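Local coordinates for protein NAD-dependent aldehyde dehydrogenase (Sinorhizobium meliloti, PDB 3U4J) that probably oxidises aldehydes to carboxylic acids with NAD or NADP as hydride acceptor, at residues Ala423-Ser436 and Ile446-Val459. Numbering follows the deposited sequence.
Sequences ANATEFGLSASVWS and IRRIRAGRCWINSV
Strands 431-435 and 453-456 run parallel, their axes 4.7 Å apart, as the two strands of a beta-alpha-beta unit connected by helix 439-448. The backbone bonds follow the parallel pattern: A432 gives its N-H to R453 O and takes that of W455 on its own O, and V434 repeats this between W455 O and the N-H of N457, with V434 O to N457 N at 2.7 Å.

Where helix 439-448 ends, N424 grips the chain with both ends of its amide. OD1 accepts from R450 N at 2.9 Å in an almost straight bond (177°), while ND2 donates to R448 O at 3.1 Å, the acceptor lying close to the amide plane. One face of the pair is apolar: A432 CB rests on I449 CG2 (3.7 Å), and the V434 and I446 side chains slide past each other in opposite directions, CG2 of the valine meeting CD1 of the isoleucine at 3.4 Å, closer than usual van der Waals contact. On the other face S433 OG turns beside its own backbone N (chi1 -71°) and donates to S458 O at 2.9 Å, in the plane of that carbonyl. The W435 indole lies flat against the chain that leaves strand 453-456, with N457 CA over its six-membered ring at 3.8 Å from the centroid, a CH-pi contact, and S458 N above the same face; NE1 is hydrogen-bonded to Q277 OE1 on strand 275-279. An alanine in place of W435 would probably leave the N457-S458 backbone without its aromatic cover and Q277 without its indole donor.

A second subunit extends the sheet beyond strand 453-456, and R450 forms a salt bridge with D75 of that second subunit. Apolar packing thus seats helix 439-448 and I449 on the sheet, while N424 and S433 satisfy backbone groups where the chain leaves helix and strand, placing an inner strand beside one that carries the sheet across a subunit interface.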
loop_
_atom_site.group_PDB
_atom_site.type_symbol
_atom_site.label_atom_id
_atom_site.label_comp_id
_atom_site.label_asym_id
_atom_site.label_seq_id
_atom_site.Cartn_x
_atom_site.Cartn_y
_atom_site.Cartn_z
ATOM N N ALA A 423 19.316 -25.628 9.372
ATOM C CA ALA A 423 18.822 -24.342 9.847
ATOM C C ALA A 423 17.386 -24.455 10.340
ATOM O O ALA A 423 17.057 -23.919 11.402
ATOM C CB ALA A 423 18.944 -23.240 8.734
ATOM N N ASN A 424 16.554 -25.182 9.589
ATOM C CA ASN A 424 15.119 -25.362 9.897
ATOM C C ASN A 424 14.740 -26.440 10.931
ATOM O O ASN A 424 13.577 -26.540 11.323
ATOM C CB ASN A 424 14.349 -25.632 8.602
ATOM C CG ASN A 424 14.163 -24.376 7.763
ATOM O OD1 ASN A 424 14.258 -23.244 8.267
ATOM N ND2 ASN A 424 13.900 -24.559 6.481
ATOM N N ALA A 425 15.723 -27.237 11.356
ATOM C CA ALA A 425 15.515 -28.352 12.280
ATOM C C ALA A 425 15.439 -27.799 13.693
ATOM O O ALA A 425 16.192 -28.208 14.571
ATOM C CB ALA A 425 16.668 -29.357 12.185
ATOM N N THR A 426 14.522 -26.864 13.910
ATOM C CA THR A 426 14.381 -26.218 15.197
ATOM C C THR A 426 12.897 -25.959 15.393
ATOM O O THR A 426 12.149 -25.832 14.414
ATOM C CB THR A 426 15.191 -24.900 15.223
ATOM O OG1 THR A 426 14.903 -24.172 16.420
ATOM C CG2 THR A 426 14.865 -24.025 13.979
ATOM N N GLU A 427 12.445 -25.894 16.646
ATOM C CA GLU A 427 11.088 -25.398 16.898
ATOM C C GLU A 427 10.996 -23.857 16.820
ATOM O O GLU A 427 9.900 -23.292 16.787
ATOM C CB GLU A 427 10.561 -25.917 18.251
ATOM C CG GLU A 427 10.365 -27.439 18.263
ATOM C CD GLU A 427 9.822 -27.967 19.582
ATOM O OE1 GLU A 427 8.990 -27.279 20.223
ATOM O OE2 GLU A 427 10.223 -29.092 19.964
ATOM N N PHE A 428 12.156 -23.200 16.794
ATOM C CA PHE A 428 12.257 -21.736 16.789
ATOM C C PHE A 428 12.265 -21.213 15.357
ATOM O O PHE A 428 12.375 -21.991 14.405
ATOM C CB PHE A 428 13.553 -21.279 17.444
ATOM C CG PHE A 428 13.645 -21.567 18.928
ATOM C CD1 PHE A 428 12.846 -20.875 19.848
ATOM C CD2 PHE A 428 14.579 -22.482 19.409
ATOM C CE1 PHE A 428 12.969 -21.107 21.230
ATOM C CE2 PHE A 428 14.698 -22.742 20.790
ATOM C CZ PHE A 428 13.890 -22.049 21.699
ATOM N N GLY A 429 12.206 -19.893 15.211
ATOM C CA GLY A 429 12.134 -19.304 13.875
ATOM C C GLY A 429 12.281 -17.801 13.922
ATOM O O GLY A 429 11.594 -17.078 13.180
ATOM N N LEU A 430 13.179 -17.316 14.769
ATOM C CA LEU A 430 13.276 -15.869 14.942
ATOM C C LEU A 430 14.211 -15.236 13.915
ATOM O O LEU A 430 13.794 -14.356 13.154
ATOM C CB LEU A 430 13.684 -15.466 16.371
ATOM C CG LEU A 430 13.572 -13.952 16.644
ATOM C CD1 LEU A 430 12.177 -13.390 16.293
ATOM C CD2 LEU A 430 13.915 -13.606 18.118
ATOM N N SER A 431 15.471 -15.669 13.901
ATOM C CA SER A 431 16.440 -15.044 13.028
ATOM C C SER A 431 17.338 -16.042 12.286
ATOM O O SER A 431 17.395 -17.221 12.637
ATOM C CB SER A 431 17.305 -14.080 13.844
ATOM O OG SER A 431 18.244 -14.788 14.632
ATOM N N ALA A 432 18.069 -15.549 11.286
ATOM C CA ALA A 432 19.045 -16.366 10.554
ATOM C C ALA A 432 19.877 -15.440 9.696
ATOM O O ALA A 432 19.380 -14.416 9.237
ATOM C CB ALA A 432 18.326 -17.398 9.664
ATOM N N SER A 433 21.147 -15.788 9.504
ATOM C CA SER A 433 22.003 -15.090 8.569
ATOM C C SER A 433 22.593 -16.073 7.574
ATOM O O SER A 433 22.940 -17.186 7.953
ATOM C CB SER A 433 23.193 -14.466 9.286
ATOM O OG SER A 433 22.799 -13.370 10.073
ATOM N N VAL A 434 22.754 -15.624 6.330
ATOM C CA VAL A 434 23.470 -16.365 5.285
ATOM C C VAL A 434 24.650 -15.512 4.817
ATOM O O VAL A 434 24.483 -14.315 4.496
ATOM C CB VAL A 434 22.551 -16.745 4.095
ATOM C CG1 VAL A 434 23.361 -17.409 2.974
ATOM C CG2 VAL A 434 21.462 -17.686 4.568
ATOM N N TRP A 435 25.846 -16.109 4.844
ATOM C CA TRP A 435 27.055 -15.476 4.307
ATOM C C TRP A 435 27.518 -16.179 3.026
ATOM O O TRP A 435 27.864 -17.359 3.058
ATOM C CB TRP A 435 28.174 -15.478 5.354
ATOM C CG TRP A 435 27.842 -14.701 6.642
ATOM C CD1 TRP A 435 27.068 -15.126 7.668
ATOM C CD2 TRP A 435 28.286 -13.375 6.990
ATOM N NE1 TRP A 435 27.004 -14.149 8.659
ATOM C CE2 TRP A 435 27.750 -13.071 8.265
ATOM C CE3 TRP A 435 29.107 -12.428 6.358
ATOM C CZ2 TRP A 435 27.986 -11.847 8.914
ATOM C CZ3 TRP A 435 29.358 -11.225 7.009
ATOM C CH2 TRP A 435 28.785 -10.941 8.272
ATOM N N SER A 436 27.493 -15.460 1.898
ATOM C CA SER A 436 27.842 -16.016 0.583
ATOM C C SER A 436 27.994 -14.862 -0.396
ATOM O O SER A 436 27.342 -13.824 -0.232
ATOM C CB SER A 436 26.777 -17.000 0.094
ATOM O OG SER A 436 27.053 -17.415 -1.241
ATOM N N ILE A 446 18.111 -17.886 1.885
ATOM C CA ILE A 446 17.327 -17.018 2.757
ATOM C C ILE A 446 15.798 -17.162 2.546
ATOM O O ILE A 446 15.029 -17.128 3.508
ATOM C CB ILE A 446 17.891 -15.556 2.745
ATOM C CG1 ILE A 446 17.902 -14.960 4.159
ATOM C CG2 ILE A 446 17.138 -14.647 1.803
ATOM C CD1 ILE A 446 18.809 -15.698 5.136
ATOM N N ARG A 447 15.365 -17.383 1.302
ATOM C CA ARG A 447 13.961 -17.665 1.001
ATOM C C ARG A 447 13.469 -18.990 1.570
ATOM O O ARG A 447 12.262 -19.144 1.817
ATOM C CB ARG A 447 13.700 -17.670 -0.501
ATOM C CG ARG A 447 13.803 -16.300 -1.118
ATOM C CD ARG A 447 13.770 -16.387 -2.640
ATOM N NE ARG A 447 12.410 -16.283 -3.176
ATOM C CZ ARG A 447 12.026 -16.787 -4.353
ATOM N NH1 ARG A 447 12.867 -17.477 -5.108
ATOM N NH2 ARG A 447 10.777 -16.627 -4.768
ATOM N N ARG A 448 14.380 -19.938 1.762
ATOM C CA ARG A 448 13.994 -21.267 2.256
ATOM C C ARG A 448 14.095 -21.438 3.775
ATOM O O ARG A 448 13.585 -22.410 4.307
ATOM C CB ARG A 448 14.802 -22.357 1.539
ATOM C CG ARG A 448 14.314 -22.551 0.105
ATOM C CD ARG A 448 15.333 -23.186 -0.819
ATOM N NE ARG A 448 14.864 -23.058 -2.211
ATOM C CZ ARG A 448 15.445 -23.668 -3.252
ATOM N NH1 ARG A 448 16.533 -24.431 -3.071
ATOM N NH2 ARG A 448 14.946 -23.519 -4.466
ATOM N N ILE A 449 14.746 -20.509 4.464
ATOM C CA ILE A 449 14.879 -20.620 5.932
ATOM C C ILE A 449 13.623 -20.029 6.589
ATOM O O ILE A 449 13.202 -18.922 6.239
ATOM C CB ILE A 449 16.171 -19.961 6.446
ATOM C CG1 ILE A 449 17.373 -20.782 5.948
ATOM C CG2 ILE A 449 16.176 -19.866 7.979
ATOM C CD1 ILE A 449 18.736 -20.099 6.153
ATOM N N ARG A 450 13.012 -20.791 7.503
ATOM C CA ARG A 450 11.760 -20.372 8.148
ATOM C C ARG A 450 12.005 -19.501 9.377
ATOM O O ARG A 450 11.887 -19.953 10.513
ATOM C CB ARG A 450 10.896 -21.597 8.460
ATOM C CG ARG A 450 10.450 -22.286 7.181
ATOM C CD ARG A 450 9.943 -23.675 7.467
ATOM N NE ARG A 450 9.440 -24.331 6.252
ATOM C CZ ARG A 450 8.736 -25.464 6.266
ATOM N NH1 ARG A 450 8.461 -26.051 7.436
ATOM N NH2 ARG A 450 8.296 -25.999 5.128
ATOM N N ALA A 451 12.388 -18.252 9.130
ATOM C CA ALA A 451 12.690 -17.301 10.195
ATOM C C ALA A 451 12.264 -15.910 9.729
ATOM O O ALA A 451 12.348 -15.611 8.541
ATOM C CB ALA A 451 14.168 -17.306 10.522
ATOM N N GLY A 452 11.778 -15.089 10.656
ATOM C CA GLY A 452 11.203 -13.764 10.320
ATOM C C GLY A 452 12.184 -12.630 10.173
ATOM O O GLY A 452 11.901 -11.657 9.470
ATOM N N ARG A 453 13.339 -12.734 10.833
ATOM C CA ARG A 453 14.337 -11.667 10.826
ATOM C C ARG A 453 15.580 -12.270 10.187
ATOM O O ARG A 453 16.268 -13.096 10.812
ATOM C CB ARG A 453 14.641 -11.175 12.258
ATOM C CG ARG A 453 13.416 -10.621 12.998
ATOM C CD ARG A 453 13.726 -10.244 14.445
ATOM N NE ARG A 453 14.566 -9.026 14.556
ATOM C CZ ARG A 453 14.747 -8.355 15.701
ATOM N NH1 ARG A 453 14.098 -8.741 16.796
ATOM N NH2 ARG A 453 15.523 -7.271 15.753
ATOM N N CYS A 454 15.833 -11.906 8.927
ATOM C CA CYS A 454 16.895 -12.544 8.169
ATOM C C CYS A 454 17.923 -11.534 7.756
ATOM O O CYS A 454 17.602 -10.346 7.619
ATOM C CB CYS A 454 16.287 -13.223 6.935
ATOM S SG CYS A 454 15.429 -14.740 7.351
ATOM N N TRP A 455 19.162 -12.005 7.572
ATOM C CA TRP A 455 20.252 -11.150 7.155
ATOM C C TRP A 455 21.072 -11.902 6.098
ATOM O O TRP A 455 21.228 -13.130 6.189
ATOM C CB TRP A 455 21.207 -10.845 8.303
ATOM C CG TRP A 455 20.804 -9.804 9.227
ATOM C CD1 TRP A 455 21.231 -8.515 9.230
ATOM C CD2 TRP A 455 19.901 -9.942 10.326
ATOM N NE1 TRP A 455 20.654 -7.826 10.282
ATOM C CE2 TRP A 455 19.832 -8.684 10.969
ATOM C CE3 TRP A 455 19.138 -11.006 10.834
ATOM C CZ2 TRP A 455 19.012 -8.451 12.091
ATOM C CZ3 TRP A 455 18.342 -10.777 11.963
ATOM C CH2 TRP A 455 18.289 -9.508 12.572
ATOM N N ILE A 456 21.573 -11.167 5.111
ATOM C CA ILE A 456 22.581 -11.717 4.202
ATOM C C ILE A 456 23.878 -10.944 4.417
ATOM O O ILE A 456 23.862 -9.708 4.391
ATOM C CB ILE A 456 22.126 -11.675 2.685
ATOM C CG1 ILE A 456 21.041 -12.725 2.437
ATOM C CG2 ILE A 456 23.346 -11.966 1.741
ATOM C CD1 ILE A 456 20.390 -12.667 1.070
ATOM N N ASN A 457 24.987 -11.654 4.661
ATOM C CA ASN A 457 26.305 -11.006 4.824
ATOM C C ASN A 457 26.334 -9.945 5.926
ATOM O O ASN A 457 26.985 -8.885 5.810
ATOM C CB ASN A 457 26.791 -10.418 3.488
ATOM C CG ASN A 457 27.008 -11.489 2.420
ATOM O OD1 ASN A 457 26.829 -11.239 1.212
ATOM N ND2 ASN A 457 27.397 -12.683 2.853
ATOM N N SER A 458 25.582 -10.217 6.981
ATOM C CA SER A 458 25.442 -9.281 8.073
ATOM C C SER A 458 24.738 -10.016 9.214
ATOM O O SER A 458 24.301 -11.161 9.062
ATOM C CB SER A 458 24.636 -8.039 7.616
ATOM O OG SER A 458 23.493 -8.429 6.879
ATOM N N VAL A 459 24.645 -9.375 10.372
ATOM C CA VAL A 459 23.991 -9.990 11.526
ATOM C C VAL A 459 23.674 -8.867 12.523
ATOM O O VAL A 459 24.328 -7.812 12.507
ATOM C CB VAL A 459 24.884 -11.094 12.163
ATOM C CG1 VAL A 459 26.143 -10.476 12.798
ATOM C CG2 VAL A 459 24.121 -11.905 13.195
HETATM O O HOH W 1 10.578 -26.048 9.862
#